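Local structure of NTD biosynthesis operon protein NtdA (Bacillus subtilis subsp. subtilis, 4K2M) at residues T377-P382 with Q411-P416; I339-L344 with H351-K356; S67-L72 with F373-D378. The protein catalyses the reversible, pyridoxal phosphate-dependent transamination of 3-dehydro-glucose 6-phosphate with glutamate, giving kanosamine 6-phosphate on the route to the antibiotic kanosamine. All blocks are in the same frame, centred on the assembly; numbering follows the deposited sequence.

In the fold
The contacts build outward from the small antiparallel sheet of strands 353-356 and 412-415. Contact 2 sets 339-344 beside strand 353-356. Contact 1 sets 377-382 beside strand 412-415, with its centre about 10 Å from that of contact 2. Contact 3 shares Thr377 and Asp378 with contact 1, the two centres about 12 Å apart, and brings in 67-72 from the N-terminal part of the chain. Centres of contacts 2 and 3 are about 17 Å apart. Contact 2 closes before contact 1 opens. Contact 3 reaches back 301 residues, and contact 2 lies within that span. Loop 373-382 therefore links the N-terminal domain, the two-stranded sheet and, through Tyr381, the substrate.

Contact 1: T377-P382 with Q411-P416; sequences TDVYYP and QVLHLP. With O1G (3-deoxy-3-[(E)-({3-hydroxy-2-methyl-5-[(phosphonooxy)methyl]pyridin-4-yl}methylidene)amino]-6-O-phosphono-alpha-D-gluco pyranose), chain C; EDO (1,2-ethanediol), chain E.
Asp378 and His414 form an antiparallel hydrogen-bonded pair, a single bridge that lays the loop 377-382 along strand 412-415. His414 N gives the shorter bond, 2.9 Å to Asp378 O. Asp378 N returns a longer one, 3.3 Å to His414 O. Within the loop, Val379 N bonds to Asp378 OD1 at 2.7 Å, on the anti side of the carboxylate and 30° out of its plane.

The aromatic contact is an offset edge-to-face pair. The edge of the Tyr380 ring is turned toward the face of His414, with the planes at 83°. The CB of Tyr380 lies 3.6 Å from His414 CE1. A 1,2-ethanediol molecule, probably from the crystallisation liquor, sits with C1 over one face of the Tyr380 ring.

The apolar contacts are lighter. Val379 has CG1 anti to its N (chi1 172°), which sets that methyl 4.0 Å from Val412 CG1. Thr377 CG2 lies alongside Leu415 CD2.

A cis peptide bond precedes Tyr381. Its hydroxyl meets O2 of the external aldimine at 2.6 Å. O3, the hydroxyl of the pyridine ring, donates a weak bond of 3.3 Å to Tyr381 OH. Other groups on this ligand include Gln227 and, from the second subunit, Lys284 and Tyr276. The bridge and the ring pair tether the loop just before Tyr381, a substrate-binding residue.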
# COMPACT_ATOMS: atom_id res chain seq x y z
N THR A 377 -29.75 4.94 1.94
CA THR A 377 -29.43 3.66 2.54
C THR A 377 -28.54 2.93 1.53
O THR A 377 -28.28 3.43 0.44
CB THR A 377 -30.69 2.83 2.86
OG1 THR A 377 -31.50 2.73 1.68
CG2 THR A 377 -31.50 3.49 3.98
N ASP A 378 -28.08 1.74 1.89
CA ASP A 378 -27.19 1.01 0.99
C ASP A 378 -27.28 -0.47 1.29
O ASP A 378 -27.87 -0.89 2.29
CB ASP A 378 -25.75 1.49 1.16
CG ASP A 378 -24.94 1.38 -0.11
OD1 ASP A 378 -25.36 0.63 -1.03
OD2 ASP A 378 -23.88 2.02 -0.19
N VAL A 379 -26.69 -1.27 0.41
CA VAL A 379 -26.64 -2.72 0.61
C VAL A 379 -25.20 -3.19 0.45
O VAL A 379 -24.68 -3.20 -0.66
CB VAL A 379 -27.59 -3.45 -0.36
CG1 VAL A 379 -27.40 -4.99 -0.27
CG2 VAL A 379 -29.05 -3.10 -0.06
N TYR A 380 -24.55 -3.51 1.56
CA TYR A 380 -23.19 -4.08 1.52
C TYR A 380 -23.33 -5.60 1.56
O TYR A 380 -23.67 -6.14 2.63
CB TYR A 380 -22.39 -3.61 2.76
CG TYR A 380 -21.90 -2.16 2.71
CD1 TYR A 380 -22.79 -1.10 2.58
CD2 TYR A 380 -20.54 -1.87 2.85
CE1 TYR A 380 -22.32 0.22 2.54
CE2 TYR A 380 -20.07 -0.56 2.84
CZ TYR A 380 -20.97 0.48 2.68
OH TYR A 380 -20.50 1.78 2.65
N TYR A 381 -23.06 -6.32 0.47
CA TYR A 381 -22.53 -5.84 -0.80
C TYR A 381 -23.49 -6.30 -1.90
O TYR A 381 -24.29 -7.20 -1.66
CB TYR A 381 -21.11 -6.41 -1.02
CG TYR A 381 -20.20 -5.92 0.09
CD1 TYR A 381 -19.52 -4.73 -0.03
CD2 TYR A 381 -20.10 -6.62 1.29
CE1 TYR A 381 -18.72 -4.24 1.01
CE2 TYR A 381 -19.31 -6.14 2.34
CZ TYR A 381 -18.63 -4.95 2.18
OH TYR A 381 -17.83 -4.46 3.21
N PRO A 382 -23.42 -5.68 -3.09
CA PRO A 382 -24.50 -5.94 -4.07
C PRO A 382 -24.48 -7.29 -4.77
O PRO A 382 -25.54 -7.74 -5.24
CB PRO A 382 -24.32 -4.80 -5.09
CG PRO A 382 -22.87 -4.38 -4.94
CD PRO A 382 -22.58 -4.53 -3.46
N GLN A 411 -32.73 -9.38 1.28
CA GLN A 411 -33.54 -8.69 2.29
C GLN A 411 -32.80 -7.58 3.01
O GLN A 411 -33.41 -6.67 3.56
CB GLN A 411 -34.03 -9.70 3.33
CG GLN A 411 -35.07 -10.67 2.83
CD GLN A 411 -35.63 -11.49 3.96
OE1 GLN A 411 -35.04 -12.49 4.36
NE2 GLN A 411 -36.75 -11.04 4.52
N VAL A 412 -31.47 -7.68 3.03
CA VAL A 412 -30.69 -6.83 3.94
C VAL A 412 -30.69 -5.39 3.47
O VAL A 412 -30.63 -5.10 2.27
CB VAL A 412 -29.23 -7.35 4.12
CG1 VAL A 412 -28.45 -7.23 2.81
CG2 VAL A 412 -28.52 -6.61 5.27
N LEU A 413 -30.76 -4.48 4.44
CA LEU A 413 -30.72 -3.05 4.15
C LEU A 413 -29.90 -2.39 5.25
O LEU A 413 -30.17 -2.59 6.44
CB LEU A 413 -32.14 -2.47 4.16
CG LEU A 413 -32.21 -1.00 3.74
CD1 LEU A 413 -31.59 -0.86 2.36
CD2 LEU A 413 -33.64 -0.51 3.71
N HIS A 414 -28.89 -1.62 4.86
CA HIS A 414 -28.05 -0.95 5.84
C HIS A 414 -28.49 0.49 6.04
O HIS A 414 -28.70 1.23 5.06
CB HIS A 414 -26.58 -1.03 5.41
CG HIS A 414 -26.04 -2.42 5.47
ND1 HIS A 414 -25.82 -3.19 4.35
CD2 HIS A 414 -25.72 -3.20 6.54
CE1 HIS A 414 -25.36 -4.38 4.73
NE2 HIS A 414 -25.30 -4.41 6.05
N LEU A 415 -28.60 0.88 7.32
CA LEU A 415 -29.00 2.22 7.70
C LEU A 415 -27.76 3.01 8.08
O LEU A 415 -26.79 2.42 8.57
CB LEU A 415 -29.93 2.14 8.91
CG LEU A 415 -31.15 1.25 8.74
CD1 LEU A 415 -32.03 1.45 9.97
CD2 LEU A 415 -31.90 1.60 7.46
N PRO A 416 -27.77 4.34 7.88
CA PRO A 416 -26.58 5.14 8.22
C PRO A 416 -26.14 4.93 9.67
O PRO A 416 -26.98 4.96 10.58
CB PRO A 416 -27.06 6.58 8.03
CG PRO A 416 -28.11 6.46 6.96
CD PRO A 416 -28.82 5.17 7.26
P O1G C . -8.71 -3.46 2.92
C3A O1G C . -13.76 -5.91 4.41
O3 O1G C . -14.86 -5.14 4.59
C1 O1G C . -15.79 -0.84 1.13
N1' O1G C . -12.60 -7.96 4.63
C2 O1G C . -15.46 -2.10 1.93
O2 O1G C . -16.55 -2.19 2.90
C9A O1G C . -13.72 -7.24 4.83
C2A O1G C . -14.88 -7.92 5.53
C3 O1G C . -14.09 -2.05 2.63
N3' O1G C . -13.86 -3.43 3.10
O1 O1G C . -16.06 0.28 1.98
C4 O1G C . -12.98 -1.53 1.69
O4 O1G C . -11.97 -1.12 2.64
C4A O1G C . -12.67 -5.33 3.79
C4B O1G C . -12.70 -3.94 3.31
C5 O1G C . -13.47 -0.25 1.03
O5 O1G C . -14.68 -0.48 0.29
C5A O1G C . -11.52 -6.10 3.59
C5T O1G C . -10.22 -5.63 2.92
C6 O1G C . -12.57 0.26 -0.07
C6A O1G C . -11.52 -7.42 4.02
OP1 O1G C . -7.85 -4.27 1.97
OP2 O1G C . -7.93 -2.83 4.02
OP3 O1G C . -9.67 -2.52 2.15
OP4 O1G C . -9.64 -4.56 3.70
O6 O1G C . -12.85 1.53 -0.51
P' O1G C . -11.67 2.50 -1.01
OP6 O1G C . -10.79 2.72 0.21
OP7 O1G C . -10.95 1.84 -2.17
OP8 O1G C . -12.44 3.76 -1.42
C1 EDO E . -20.88 -1.08 -0.58
O1 EDO E . -19.73 -0.61 -1.29
C2 EDO E . -22.13 -0.80 -1.42
O2 EDO E . -22.14 0.59 -1.75

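Contact 2: I339-L344 with H351-K356; sequences IELPEL and HLFPIK. With EDO (1,2-ethanediol), chain D.
Glu340 and Lys356 both carry CG anti to the carbonyl carbon (chi1 -73° and -67°), and their side chains run side by side in the same direction. Lys356 then bends at chi3, 72°, which brings NZ to the carboxylate. The resulting salt bridge, Lys356 NZ to Glu340 OE2, is 3.3 Å long and weak as a hydrogen bond. Both ends have further partners: NZ bonds to Pro174 O, and Glu340 OE1 accepts from Gln175 NE2.

The backbones of the same two residues form an antiparallel hydrogen-bonded pair. Glu340 N reaches Lys356 O at 2.9 Å. Lys356 N answers to Glu340 O at 3.0 Å. This single bridge adds 339-344 to the side of strand 353-356; Ile355 and Phe353 also bond through their backbones to strand 412-415.

Beyond the bridge the contact is mostly apolar. Pro342 crosses Phe353 at about a right angle, its CG 3.5 Å from CE1 of the ring. Leu341 CD2 approaches that ring at its edge and packs 3.9 Å from Ile355 CG2. Pro342 CD is 3.2 Å from Pro354 O, which accepts a hydrogen bond of 2.8 Å from O1 of a 1,2-ethanediol molecule, probably from the crystallisation liquor. Backbone bonds and the salt bridge at Glu340, with hydrocarbon packing at Pro342, hold 339-344 on the side of strand 353-356 away from strand 412-415.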
# COMPACT_ATOMS: atom_id res chain seq x y z
N ILE A 339 -40.13 -5.79 9.69
CA ILE A 339 -38.68 -5.85 9.47
C ILE A 339 -38.03 -6.79 10.47
O ILE A 339 -38.67 -7.19 11.45
CB ILE A 339 -38.02 -4.46 9.60
CG1 ILE A 339 -38.11 -3.95 11.04
CG2 ILE A 339 -38.62 -3.46 8.62
CD1 ILE A 339 -37.32 -2.65 11.29
N GLU A 340 -36.78 -7.15 10.23
CA GLU A 340 -35.97 -7.78 11.27
C GLU A 340 -34.91 -6.79 11.72
O GLU A 340 -34.28 -6.14 10.89
CB GLU A 340 -35.28 -9.04 10.76
CG GLU A 340 -36.19 -10.24 10.55
CD GLU A 340 -35.41 -11.46 10.08
OE1 GLU A 340 -34.40 -11.82 10.73
OE2 GLU A 340 -35.79 -12.06 9.04
N LEU A 341 -34.71 -6.66 13.02
CA LEU A 341 -33.65 -5.80 13.55
C LEU A 341 -32.53 -6.69 14.07
O LEU A 341 -32.79 -7.81 14.52
CB LEU A 341 -34.19 -4.96 14.72
CG LEU A 341 -35.13 -3.82 14.35
CD1 LEU A 341 -35.94 -3.35 15.56
CD2 LEU A 341 -34.35 -2.64 13.74
N PRO A 342 -31.29 -6.18 14.06
CA PRO A 342 -30.25 -7.00 14.69
C PRO A 342 -30.44 -7.08 16.20
O PRO A 342 -31.13 -6.24 16.78
CB PRO A 342 -28.96 -6.26 14.34
CG PRO A 342 -29.38 -4.81 14.18
CD PRO A 342 -30.80 -4.86 13.63
N GLU A 343 -29.87 -8.10 16.81
CA GLU A 343 -29.92 -8.27 18.25
C GLU A 343 -28.91 -7.34 18.92
O GLU A 343 -27.79 -7.17 18.44
CB GLU A 343 -29.59 -9.72 18.59
CG GLU A 343 -29.58 -10.06 20.06
CD GLU A 343 -29.28 -11.54 20.29
OE1 GLU A 343 -29.54 -12.34 19.37
OE2 GLU A 343 -28.78 -11.89 21.38
N LEU A 344 -29.29 -6.73 20.04
CA LEU A 344 -28.35 -5.90 20.76
C LEU A 344 -27.44 -6.83 21.54
O LEU A 344 -27.70 -7.15 22.71
CB LEU A 344 -29.10 -4.95 21.71
CG LEU A 344 -28.25 -3.92 22.44
CD1 LEU A 344 -27.73 -2.81 21.53
CD2 LEU A 344 -28.97 -3.33 23.67
N HIS A 351 -20.01 -1.91 12.81
CA HIS A 351 -19.39 -1.24 11.67
C HIS A 351 -20.46 -0.84 10.65
O HIS A 351 -20.42 0.26 10.08
CB HIS A 351 -18.37 -2.16 11.00
CG HIS A 351 -17.78 -1.56 9.77
ND1 HIS A 351 -17.01 -0.41 9.80
CD2 HIS A 351 -17.87 -1.92 8.47
CE1 HIS A 351 -16.64 -0.10 8.57
NE2 HIS A 351 -17.15 -1.00 7.74
N LEU A 352 -21.40 -1.75 10.40
CA LEU A 352 -22.57 -1.50 9.56
C LEU A 352 -23.79 -1.94 10.34
O LEU A 352 -23.67 -2.79 11.23
CB LEU A 352 -22.45 -2.24 8.22
CG LEU A 352 -21.39 -1.64 7.28
CD1 LEU A 352 -20.74 -2.69 6.34
CD2 LEU A 352 -21.98 -0.49 6.45
N PHE A 353 -24.95 -1.37 10.03
CA PHE A 353 -26.18 -1.66 10.78
C PHE A 353 -27.21 -2.24 9.83
O PHE A 353 -27.87 -1.50 9.09
CB PHE A 353 -26.76 -0.40 11.43
CG PHE A 353 -27.94 -0.69 12.32
CD1 PHE A 353 -27.74 -1.05 13.65
CD2 PHE A 353 -29.24 -0.68 11.80
CE1 PHE A 353 -28.82 -1.38 14.47
CE2 PHE A 353 -30.33 -1.00 12.62
CZ PHE A 353 -30.11 -1.36 13.96
N PRO A 354 -27.36 -3.57 9.85
CA PRO A 354 -28.28 -4.21 8.90
C PRO A 354 -29.64 -4.50 9.49
O PRO A 354 -29.76 -5.06 10.60
CB PRO A 354 -27.58 -5.54 8.58
CG PRO A 354 -26.83 -5.87 9.84
CD PRO A 354 -26.46 -4.54 10.51
N ILE A 355 -30.69 -4.11 8.76
CA ILE A 355 -32.02 -4.61 9.06
C ILE A 355 -32.41 -5.51 7.91
O ILE A 355 -31.72 -5.55 6.89
CB ILE A 355 -33.05 -3.48 9.23
CG1 ILE A 355 -33.29 -2.76 7.91
CG2 ILE A 355 -32.60 -2.47 10.31
CD1 ILE A 355 -34.39 -1.69 8.00
N LYS A 356 -33.49 -6.27 8.05
CA LYS A 356 -33.99 -7.01 6.89
C LYS A 356 -35.41 -6.56 6.59
O LYS A 356 -36.21 -6.37 7.52
CB LYS A 356 -33.92 -8.53 7.12
CG LYS A 356 -32.49 -9.08 7.21
CD LYS A 356 -32.44 -10.48 7.86
CE LYS A 356 -32.97 -11.57 6.96
NZ LYS A 356 -32.96 -12.91 7.67
C1 EDO D . -31.27 -8.17 11.05
O1 EDO D . -29.91 -7.76 11.17
C2 EDO D . -31.33 -9.70 11.12
O2 EDO D . -30.82 -10.12 12.38

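Contact 3: S67-L72 with F373-D378; sequences SKVPFL and FGVQTD. With EDO (1,2-ethanediol), chain E.
Val69 and Val375 pair in a single backbone bridge, where two irregular segments run nearly parallel. The bridge joins the chain leading from the N-terminal domain to the loop after helix 362-373 of the aminotransferase fold. Val69 N bonds to Gly374 O at 2.8 Å, and Gln376 N bonds to Val69 O at 2.9 Å. Gly374, the first residue past helix 362-373, has positive phi. Lys68 CA makes a CA-H...O contact of 3.4 Å with Gly374 O.

The tight part is at buried Phe71. CB of Asp378 stands over the centre of the ring, 4.0 Å from the centroid, in a CH-pi contact. Gln376 O lies at the ring edge in its plane; this buried oxygen has no polar partner in the model. Behind the bridge, Val69 CG2 and Val375 CG2 meet at 4.3 Å, with Val429 of helix 423-441 touching both residues.

The looser side holds the exposed residues Ser67 and Lys68. Lys68 leads its end away from the contact. Gln376 is also exposed but firmly bonded. It stretches out, chi1 172°, along Phe71. Its OE1 takes Phe71 N at 2.9 Å in an almost straight bond, and accepts a second from a water that Leu72 N also holds.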
# COMPACT_ATOMS: atom_id res chain seq x y z
N SER A 67 -32.87 17.86 5.77
CA SER A 67 -33.53 17.62 4.49
C SER A 67 -32.90 16.46 3.72
O SER A 67 -33.49 15.93 2.77
CB SER A 67 -33.53 18.88 3.63
OG SER A 67 -32.23 19.16 3.17
N LYS A 68 -31.69 16.08 4.11
CA LYS A 68 -31.05 14.92 3.50
C LYS A 68 -30.12 14.24 4.49
O LYS A 68 -29.57 14.88 5.40
CB LYS A 68 -30.32 15.30 2.22
CG LYS A 68 -28.97 15.90 2.43
CD LYS A 68 -28.21 16.00 1.12
CE LYS A 68 -26.75 15.59 1.31
NZ LYS A 68 -26.15 16.27 2.49
N VAL A 69 -29.98 12.92 4.35
CA VAL A 69 -29.13 12.13 5.22
C VAL A 69 -28.28 11.23 4.33
O VAL A 69 -28.76 10.20 3.85
CB VAL A 69 -29.95 11.25 6.17
CG1 VAL A 69 -29.02 10.43 7.07
CG2 VAL A 69 -30.89 12.08 7.04
N PRO A 70 -27.04 11.64 4.06
CA PRO A 70 -26.10 10.79 3.32
C PRO A 70 -25.80 9.53 4.12
O PRO A 70 -25.78 9.57 5.35
CB PRO A 70 -24.84 11.65 3.21
CG PRO A 70 -25.28 13.05 3.51
CD PRO A 70 -26.44 12.94 4.43
N PHE A 71 -25.57 8.42 3.44
CA PHE A 71 -25.27 7.18 4.15
C PHE A 71 -23.91 7.24 4.85
O PHE A 71 -23.77 6.84 6.01
CB PHE A 71 -25.31 6.00 3.17
CG PHE A 71 -25.00 4.69 3.83
CD1 PHE A 71 -25.98 4.00 4.54
CD2 PHE A 71 -23.72 4.15 3.75
CE1 PHE A 71 -25.69 2.79 5.15
CE2 PHE A 71 -23.42 2.96 4.36
CZ PHE A 71 -24.40 2.26 5.07
N LEU A 72 -22.90 7.73 4.14
CA LEU A 72 -21.54 7.73 4.69
C LEU A 72 -20.72 8.84 4.07
O LEU A 72 -19.91 8.58 3.17
CB LEU A 72 -20.86 6.37 4.47
CG LEU A 72 -19.52 6.19 5.20
CD1 LEU A 72 -19.73 6.11 6.71
CD2 LEU A 72 -18.79 4.94 4.69
N PHE A 373 -37.74 11.48 1.39
CA PHE A 373 -37.16 12.03 2.61
C PHE A 373 -35.67 12.34 2.57
O PHE A 373 -35.12 12.82 3.56
CB PHE A 373 -37.48 11.13 3.81
CG PHE A 373 -38.94 10.86 3.96
CD1 PHE A 373 -39.83 11.89 4.24
CD2 PHE A 373 -39.44 9.58 3.80
CE1 PHE A 373 -41.19 11.64 4.37
CE2 PHE A 373 -40.79 9.32 3.94
CZ PHE A 373 -41.67 10.35 4.23
N GLY A 374 -35.04 12.09 1.43
CA GLY A 374 -33.63 12.40 1.28
C GLY A 374 -32.75 11.48 2.12
O GLY A 374 -31.58 11.79 2.37
N VAL A 375 -33.31 10.35 2.54
CA VAL A 375 -32.57 9.39 3.36
C VAL A 375 -31.89 8.33 2.49
O VAL A 375 -32.56 7.55 1.83
CB VAL A 375 -33.51 8.70 4.37
CG1 VAL A 375 -32.79 7.56 5.10
CG2 VAL A 375 -34.02 9.72 5.38
N GLN A 376 -30.56 8.31 2.52
CA GLN A 376 -29.79 7.35 1.72
C GLN A 376 -29.46 6.09 2.53
O GLN A 376 -29.01 6.17 3.67
CB GLN A 376 -28.51 8.01 1.19
CG GLN A 376 -27.54 7.06 0.50
CD GLN A 376 -26.31 7.76 -0.10
OE1 GLN A 376 -25.65 8.58 0.56
NE2 GLN A 376 -26.01 7.43 -1.35
N THR A 377 -29.75 4.94 1.94
CA THR A 377 -29.43 3.66 2.54
C THR A 377 -28.54 2.93 1.53
O THR A 377 -28.28 3.43 0.44
CB THR A 377 -30.69 2.83 2.86
OG1 THR A 377 -31.50 2.73 1.68
CG2 THR A 377 -31.50 3.49 3.98
N ASP A 378 -28.08 1.74 1.89
CA ASP A 378 -27.19 1.01 0.99
C ASP A 378 -27.28 -0.47 1.29
O ASP A 378 -27.87 -0.89 2.29
CB ASP A 378 -25.75 1.49 1.16
CG ASP A 378 -24.94 1.38 -0.11
OD1 ASP A 378 -25.36 0.63 -1.03
OD2 ASP A 378 -23.88 2.02 -0.19
C1 EDO E . -20.88 -1.08 -0.58
O1 EDO E . -19.73 -0.61 -1.29
C2 EDO E . -22.13 -0.80 -1.42
O2 EDO E . -22.14 0.59 -1.75
O HOH W 1 -22.89 8.50 1.31